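Local atomic coordinates of 5' nucleotidase family protein (PDB entry 4Q7F), a protein that belongs to the 5'-nucleotidase family, combining a metal-binding calcineurin-like phosphoesterase domain with a 5'-nucleotidase C-terminal domain. Residues D327-N331 with H341-F346; F365-F371 with N382-N388. One frame throughout, in Å; residues are numbered along the deposited sequence.

Both contacts lie in the 5'-nucleotidase C-terminal domain, and their centres are about 12 Å apart. Along the chain the two follow one another, residues 327-346 and then 365-388. Strand 328-329 of the first pairs antiparallel with strand 370-371 of the second in a two-stranded sheet. Backbone bonds M328 N to F371 O and I330 N to S369 O probably join them. The ring of F343 also meets that of F371 edge-to-face. Interaction 1 is the outer of the two, its centre about 24 Å from the centre of the chain. Interaction 2 reaches inward, where F365, F386 and N388 line the pocket of 3D1. The small sheet thus connects the start of helix 342-355 to a pocket wall.

Interaction 1: D327-N331 with H341-F346; sequences DMTIN and HPFTNF
M328, a selenomethionine, packs against F346 and F343 in the first turn of helix 342-355. This is the tight part of the contact. The M328 chain bends at its last torsion (chi3 -53°), which brings CE over one face of the F346 ring. M328 CE lies 4.1 Å from the centroid of the F346 ring, a CH-pi contact. SE of M328 sits obliquely to the same ring in a Met-aromatic contact and lies 3.7 Å from F346 CB. CE of M328 also meets the edge of the F343 ring, near CD1. L505 and L509 of helix 501-511 pack on F346 as well.

I330 makes the second apolar contact. I330 CG1 lies over one face of the H341 ring, 3.8 Å from the ring centroid. Its CD1 reaches on to CD2 of F343, and these two side chains cross at about a right angle. The other face of H341 is covered by CD of the next residue, P342.

The polar, more open side lies towards T329 and N331. T329 O lies at the edge of the H341 ring, 3.0 Å from both H341 CE1 and H341 NE2. A water accepts from N331 N and also bonds H341 NE2 at 2.9 Å, so it bridges the two segments. D327 is exposed and turns to its own segment: its OD2 accepts from T329 N in an Asx turn, and its OD1 accepts from T329 OG1.

The H341 side chain extends away from its own backbone N (chi1 -172°), leaving ND1 near the start of the helix. H341 ND1 accepts from F343 N at 3.1 Å, a nearly straight bond of 167°. H341 is thus the N-cap of helix 342-355, whose first turn packs on strand 328-329, which pairs with 370-371 in a two-stranded antiparallel sheet.

Interaction 2: F365-F371 with N382-N388; sequences FDSASGF and NNYPFPN. With 3D1 ((2R,3S,5R)-5-(6-amino-9H-purin-9-yl)-tetrahydro-2-(hydroxymethyl)furan-3-ol), chain D.
F365 packs between P385, Y384 and F386. With CG anti to the carbonyl carbon (chi1 -59°), its ring starts alongside P385. F365 CB lies 3.7 Å from P385 CD. CG stays beside the proline, and CD2 meets both P385 CD and, near the ring plane, N383 O. At the opposite rim F365 CD1 and CE1 meet F386 CE2 and CD2, which come over one face of the F365 ring. F365 CE2 points at the face of Y384, 3.7 Å from Y384 CE2, in a T-shaped pair with planes at 76°. The F386 edge-to-face pair is offset, with planes at 69°. F365 CZ ends 3.9 Å from 3D1 N6.

F365 and F386 line the pocket of 3D1, and Y384 stands behind F365 in the aromatic cluster. They belong to the C-terminal domain's side of the pocket; the phosphoesterase domain completes it, and its H110 also bonds 3D1. The purine ring of 3D1 lies over one face of F386. N388 ND2 donates to 3D1 N1 at 2.8 Å, and N388 OD1 accepts from 3D1 N6. F432, also of the pocket, touches F365.

Farther from the ligand, the N383 amide bonds the backbone of G370 twice. OD1 accepts from G370 N on a lone pair, in the carbonyl plane. ND2 donates to G370 O from above the carbonyl plane, and also to D379 O. A water links F365 N to N383 O.

Interaction 1: D327-N331 with H341-F346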
loop_
_atom_site.group_PDB
_atom_site.type_symbol
_atom_site.label_atom_id
_atom_site.label_comp_id
_atom_site.label_asym_id
_atom_site.label_seq_id
_atom_site.Cartn_x
_atom_site.Cartn_y
_atom_site.Cartn_z
ATOM N N ASP A 327 12.006 -27.707 5.929
ATOM C CA ASP A 327 10.875 -26.796 5.882
ATOM C C ASP A 327 11.131 -25.556 6.744
ATOM O O ASP A 327 11.729 -25.650 7.824
ATOM C CB ASP A 327 9.608 -27.494 6.385
ATOM C CG ASP A 327 8.378 -26.643 6.209
ATOM O OD1 ASP A 327 7.817 -26.646 5.100
ATOM O OD2 ASP A 327 7.955 -25.989 7.184
HETATM N N MSE A 328 10.664 -24.406 6.256
HETATM C CA MSE A 328 10.786 -23.132 6.957
HETATM C C MSE A 328 9.449 -22.426 6.919
HETATM O O MSE A 328 9.378 -21.203 6.766
HETATM C CB MSE A 328 11.815 -22.249 6.255
HETATM C CG MSE A 328 13.252 -22.630 6.585
HETATM SE SE MSE A 328 14.453 -21.180 6.004
HETATM C CE MSE A 328 13.882 -20.993 4.130
ATOM N N THR A 329 8.369 -23.184 7.057
ATOM C CA THR A 329 7.045 -22.601 7.005
ATOM C C THR A 329 6.742 -21.831 8.285
ATOM O O THR A 329 7.245 -22.151 9.346
ATOM C CB THR A 329 5.962 -23.682 6.776
ATOM O OG1 THR A 329 6.120 -24.243 5.465
ATOM C CG2 THR A 329 4.568 -23.099 6.871
ATOM N N ILE A 330 5.932 -20.794 8.145
ATOM C CA ILE A 330 5.464 -20.011 9.264
ATOM C C ILE A 330 4.019 -20.433 9.520
ATOM O O ILE A 330 3.125 -20.132 8.730
ATOM C CB ILE A 330 5.560 -18.506 8.960
ATOM C CG1 ILE A 330 7.040 -18.101 8.924
ATOM C CG2 ILE A 330 4.800 -17.699 10.008
ATOM C CD1 ILE A 330 7.293 -16.669 8.522
ATOM N N ASN A 331 3.804 -21.160 10.611
ATOM C CA ASN A 331 2.470 -21.638 10.968
ATOM C C ASN A 331 1.573 -20.531 11.510
ATOM O O ASN A 331 0.408 -20.415 11.125
ATOM C CB ASN A 331 2.586 -22.763 11.994
ATOM C CG ASN A 331 3.273 -23.988 11.429
ATOM O OD1 ASN A 331 3.214 -24.248 10.224
ATOM N ND2 ASN A 331 3.910 -24.759 12.294
ATOM N N HIS A 341 12.478 -17.234 14.277
ATOM C CA HIS A 341 11.896 -18.284 13.482
ATOM C C HIS A 341 12.913 -18.610 12.380
ATOM O O HIS A 341 13.592 -17.707 11.884
ATOM C CB HIS A 341 10.569 -17.794 12.885
ATOM C CG HIS A 341 9.793 -18.866 12.196
ATOM N ND1 HIS A 341 10.059 -19.248 10.904
ATOM C CD2 HIS A 341 8.798 -19.680 12.634
ATOM C CE1 HIS A 341 9.250 -20.234 10.560
ATOM N NE2 HIS A 341 8.465 -20.507 11.589
ATOM N N PRO A 342 13.030 -19.886 11.981
ATOM C CA PRO A 342 14.004 -20.184 10.924
ATOM C C PRO A 342 13.869 -19.328 9.649
ATOM O O PRO A 342 14.874 -19.030 8.998
ATOM C CB PRO A 342 13.749 -21.663 10.621
ATOM C CG PRO A 342 13.240 -22.215 11.915
ATOM C CD PRO A 342 12.407 -21.112 12.514
ATOM N N PHE A 343 12.655 -18.922 9.293
ATOM C CA PHE A 343 12.470 -18.120 8.095
ATOM C C PHE A 343 12.940 -16.658 8.278
ATOM O O PHE A 343 13.519 -16.094 7.372
ATOM C CB PHE A 343 11.035 -18.184 7.574
ATOM C CG PHE A 343 10.859 -17.488 6.251
ATOM C CD1 PHE A 343 11.304 -18.083 5.084
ATOM C CD2 PHE A 343 10.289 -16.230 6.179
ATOM C CE1 PHE A 343 11.159 -17.442 3.861
ATOM C CE2 PHE A 343 10.155 -15.580 4.964
ATOM C CZ PHE A 343 10.597 -16.188 3.804
ATOM N N THR A 344 12.695 -16.046 9.433
ATOM C CA THR A 344 13.185 -14.678 9.671
ATOM C C THR A 344 14.714 -14.697 9.804
ATOM O O THR A 344 15.417 -13.760 9.364
ATOM C CB THR A 344 12.544 -14.023 10.901
ATOM O OG1 THR A 344 12.797 -14.811 12.075
ATOM C CG2 THR A 344 11.073 -13.887 10.680
ATOM N N ASN A 345 15.225 -15.768 10.402
ATOM C CA ASN A 345 16.648 -15.962 10.528
ATOM C C ASN A 345 17.260 -16.043 9.138
ATOM O O ASN A 345 18.264 -15.410 8.863
ATOM C CB ASN A 345 16.968 -17.233 11.267
ATOM C CG ASN A 345 18.439 -17.390 11.486
ATOM O OD1 ASN A 345 19.051 -16.589 12.193
ATOM N ND2 ASN A 345 19.028 -18.409 10.874
ATOM N N PHE A 346 16.614 -16.810 8.267
ATOM C CA PHE A 346 17.048 -16.956 6.891
ATOM C C PHE A 346 17.080 -15.631 6.132
ATOM O O PHE A 346 18.052 -15.351 5.442
ATOM C CB PHE A 346 16.144 -17.944 6.171
ATOM C CG PHE A 346 16.121 -17.779 4.684
ATOM C CD1 PHE A 346 17.174 -18.206 3.908
ATOM C CD2 PHE A 346 15.031 -17.204 4.066
ATOM C CE1 PHE A 346 17.143 -18.048 2.535
ATOM C CE2 PHE A 346 14.988 -17.050 2.694
ATOM C CZ PHE A 346 16.050 -17.475 1.925
HETATM O O HOH W 1 6.193 -22.055 12.368
#

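Interaction 2: F365-F371 with N382-N388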
loop_
_atom_site.group_PDB
_atom_site.type_symbol
_atom_site.label_atom_id
_atom_site.label_comp_id
_atom_site.label_asym_id
_atom_site.label_seq_id
_atom_site.Cartn_x
_atom_site.Cartn_y
_atom_site.Cartn_z
ATOM N N PHE A 365 6.048 -9.686 6.170
ATOM C CA PHE A 365 4.880 -9.174 5.435
ATOM C C PHE A 365 3.604 -10.052 5.603
ATOM O O PHE A 365 3.675 -11.238 5.913
ATOM C CB PHE A 365 5.256 -8.874 3.974
ATOM C CG PHE A 365 6.373 -7.860 3.845
ATOM C CD1 PHE A 365 6.159 -6.525 4.186
ATOM C CD2 PHE A 365 7.635 -8.232 3.394
ATOM C CE1 PHE A 365 7.176 -5.585 4.075
ATOM C CE2 PHE A 365 8.663 -7.290 3.293
ATOM C CZ PHE A 365 8.433 -5.969 3.633
ATOM N N ASP A 366 2.442 -9.446 5.412
ATOM C CA ASP A 366 1.168 -10.149 5.651
ATOM C C ASP A 366 0.980 -11.456 4.903
ATOM O O ASP A 366 0.398 -12.387 5.428
ATOM C CB ASP A 366 -0.001 -9.191 5.443
ATOM C CG ASP A 366 -0.081 -8.156 6.552
ATOM O OD1 ASP A 366 -0.007 -8.559 7.739
ATOM O OD2 ASP A 366 -0.204 -6.956 6.250
ATOM N N SER A 367 1.515 -11.531 3.697
ATOM C CA SER A 367 1.423 -12.749 2.886
ATOM C C SER A 367 2.617 -13.724 3.106
ATOM O O SER A 367 2.735 -14.755 2.413
ATOM C CB SER A 367 1.364 -12.331 1.423
ATOM O OG SER A 367 2.467 -11.470 1.112
ATOM N N ALA A 368 3.482 -13.407 4.073
ATOM C CA ALA A 368 4.675 -14.200 4.318
ATOM C C ALA A 368 4.411 -15.459 5.108
ATOM O O ALA A 368 4.407 -15.431 6.336
ATOM C CB ALA A 368 5.735 -13.358 5.038
ATOM N N SER A 369 4.233 -16.570 4.407
ATOM C CA SER A 369 4.027 -17.865 5.052
ATOM C C SER A 369 5.328 -18.704 5.099
ATOM O O SER A 369 5.296 -19.893 5.414
ATOM C CB SER A 369 2.916 -18.622 4.324
ATOM O OG SER A 369 3.188 -18.679 2.937
ATOM N N GLY A 370 6.470 -18.089 4.808
ATOM C CA GLY A 370 7.739 -18.813 4.818
ATOM C C GLY A 370 7.876 -19.723 3.613
ATOM O O GLY A 370 7.093 -19.624 2.653
ATOM N N PHE A 371 8.880 -20.595 3.636
ATOM C CA PHE A 371 9.080 -21.521 2.538
ATOM C C PHE A 371 8.913 -22.983 2.971
ATOM O O PHE A 371 9.296 -23.374 4.066
ATOM C CB PHE A 371 10.475 -21.434 1.908
ATOM C CG PHE A 371 10.836 -20.102 1.296
ATOM C CD1 PHE A 371 9.903 -19.298 0.678
ATOM C CD2 PHE A 371 12.169 -19.728 1.230
ATOM C CE1 PHE A 371 10.277 -18.098 0.084
ATOM C CE2 PHE A 371 12.553 -18.544 0.631
ATOM C CZ PHE A 371 11.604 -17.721 0.060
ATOM N N ASN A 382 5.148 -13.959 -2.320
ATOM C CA ASN A 382 4.317 -13.866 -1.123
ATOM C C ASN A 382 5.113 -13.465 0.091
ATOM O O ASN A 382 4.608 -12.747 0.952
ATOM C CB ASN A 382 3.563 -15.187 -0.864
ATOM C CG ASN A 382 2.413 -15.382 -1.828
ATOM O OD1 ASN A 382 1.817 -14.410 -2.272
ATOM N ND2 ASN A 382 2.091 -16.622 -2.152
ATOM N N ASN A 383 6.353 -13.920 0.163
ATOM C CA ASN A 383 7.222 -13.553 1.302
ATOM C C ASN A 383 7.882 -12.174 1.165
ATOM O O ASN A 383 8.237 -11.572 2.156
ATOM C CB ASN A 383 8.214 -14.657 1.557
ATOM C CG ASN A 383 7.543 -15.859 2.195
ATOM O OD1 ASN A 383 7.202 -15.821 3.375
ATOM N ND2 ASN A 383 7.325 -16.909 1.423
ATOM N N TYR A 384 8.015 -11.673 -0.053
ATOM C CA TYR A 384 8.554 -10.314 -0.251
ATOM C C TYR A 384 7.727 -9.669 -1.350
ATOM O O TYR A 384 8.171 -9.631 -2.486
ATOM C CB TYR A 384 10.053 -10.307 -0.640
ATOM C CG TYR A 384 10.679 -9.050 -0.118
ATOM C CD1 TYR A 384 10.430 -7.829 -0.716
ATOM C CD2 TYR A 384 11.402 -9.065 1.073
ATOM C CE1 TYR A 384 10.950 -6.664 -0.188
ATOM C CE2 TYR A 384 11.916 -7.900 1.607
ATOM C CZ TYR A 384 11.682 -6.710 0.977
ATOM O OH TYR A 384 12.159 -5.541 1.497
ATOM N N PRO A 385 6.554 -9.111 -1.003
ATOM C CA PRO A 385 5.638 -8.576 -2.014
ATOM C C PRO A 385 5.859 -7.126 -2.443
ATOM O O PRO A 385 5.042 -6.605 -3.183
ATOM C CB PRO A 385 4.270 -8.709 -1.338
ATOM C CG PRO A 385 4.573 -8.505 0.118
ATOM C CD PRO A 385 5.994 -8.967 0.355
ATOM N N PHE A 386 6.942 -6.488 -2.002
ATOM C CA PHE A 386 7.200 -5.119 -2.433
ATOM C C PHE A 386 8.454 -5.042 -3.284
ATOM O O PHE A 386 9.379 -5.844 -3.109
ATOM C CB PHE A 386 7.310 -4.194 -1.228
ATOM C CG PHE A 386 6.031 -4.055 -0.468
ATOM C CD1 PHE A 386 4.973 -3.310 -0.992
ATOM C CD2 PHE A 386 5.875 -4.649 0.768
ATOM C CE1 PHE A 386 3.786 -3.181 -0.297
ATOM C CE2 PHE A 386 4.693 -4.513 1.473
ATOM C CZ PHE A 386 3.651 -3.782 0.944
ATOM N N PRO A 387 8.521 -4.053 -4.190
ATOM C CA PRO A 387 9.738 -3.916 -4.987
ATOM C C PRO A 387 10.801 -3.034 -4.283
ATOM O O PRO A 387 11.251 -2.017 -4.812
ATOM C CB PRO A 387 9.219 -3.316 -6.290
ATOM C CG PRO A 387 8.018 -2.510 -5.889
ATOM C CD PRO A 387 7.467 -3.113 -4.628
ATOM N N ASN A 388 11.204 -3.445 -3.088
ATOM C CA ASN A 388 12.211 -2.732 -2.319
ATOM C C ASN A 388 13.642 -3.147 -2.656
ATOM O O ASN A 388 13.915 -4.329 -2.885
ATOM C CB ASN A 388 12.110 -3.062 -0.847
ATOM C CG ASN A 388 10.782 -2.711 -0.224
ATOM O OD1 ASN A 388 10.338 -3.405 0.710
ATOM N ND2 ASN A 388 10.155 -1.664 -0.690
HETATM O "O5'" 3D1 D . 1.358 3.906 4.378
HETATM C "C5'" 3D1 D . 2.371 3.011 3.929
HETATM C "C4'" 3D1 D . 2.093 2.558 2.506
HETATM O "O4'" 3D1 D . 3.268 1.902 2.053
HETATM C "C1'" 3D1 D . 3.056 0.499 1.873
HETATM N N9 3D1 D . 4.229 -0.246 2.409
HETATM C C4 3D1 D . 5.315 -0.455 1.678
HETATM N N3 3D1 D . 5.667 -0.124 0.415
HETATM C C2 3D1 D . 6.870 -0.480 -0.073
HETATM N N1 3D1 D . 7.789 -1.167 0.659
HETATM C C6 3D1 D . 7.561 -1.556 1.934
HETATM N N6 3D1 D . 8.510 -2.239 2.631
HETATM C C5 3D1 D . 6.261 -1.188 2.536
HETATM N N7 3D1 D . 5.641 -1.366 3.721
HETATM C C8 3D1 D . 4.417 -0.784 3.643
HETATM C "C2'" 3D1 D . 1.705 0.179 2.497
HETATM C "C3'" 3D1 D . 0.996 1.512 2.345
HETATM O "O3'" 3D1 D . 0.437 1.583 1.016
HETATM O O HOH W 2 8.406 -11.120 4.883
#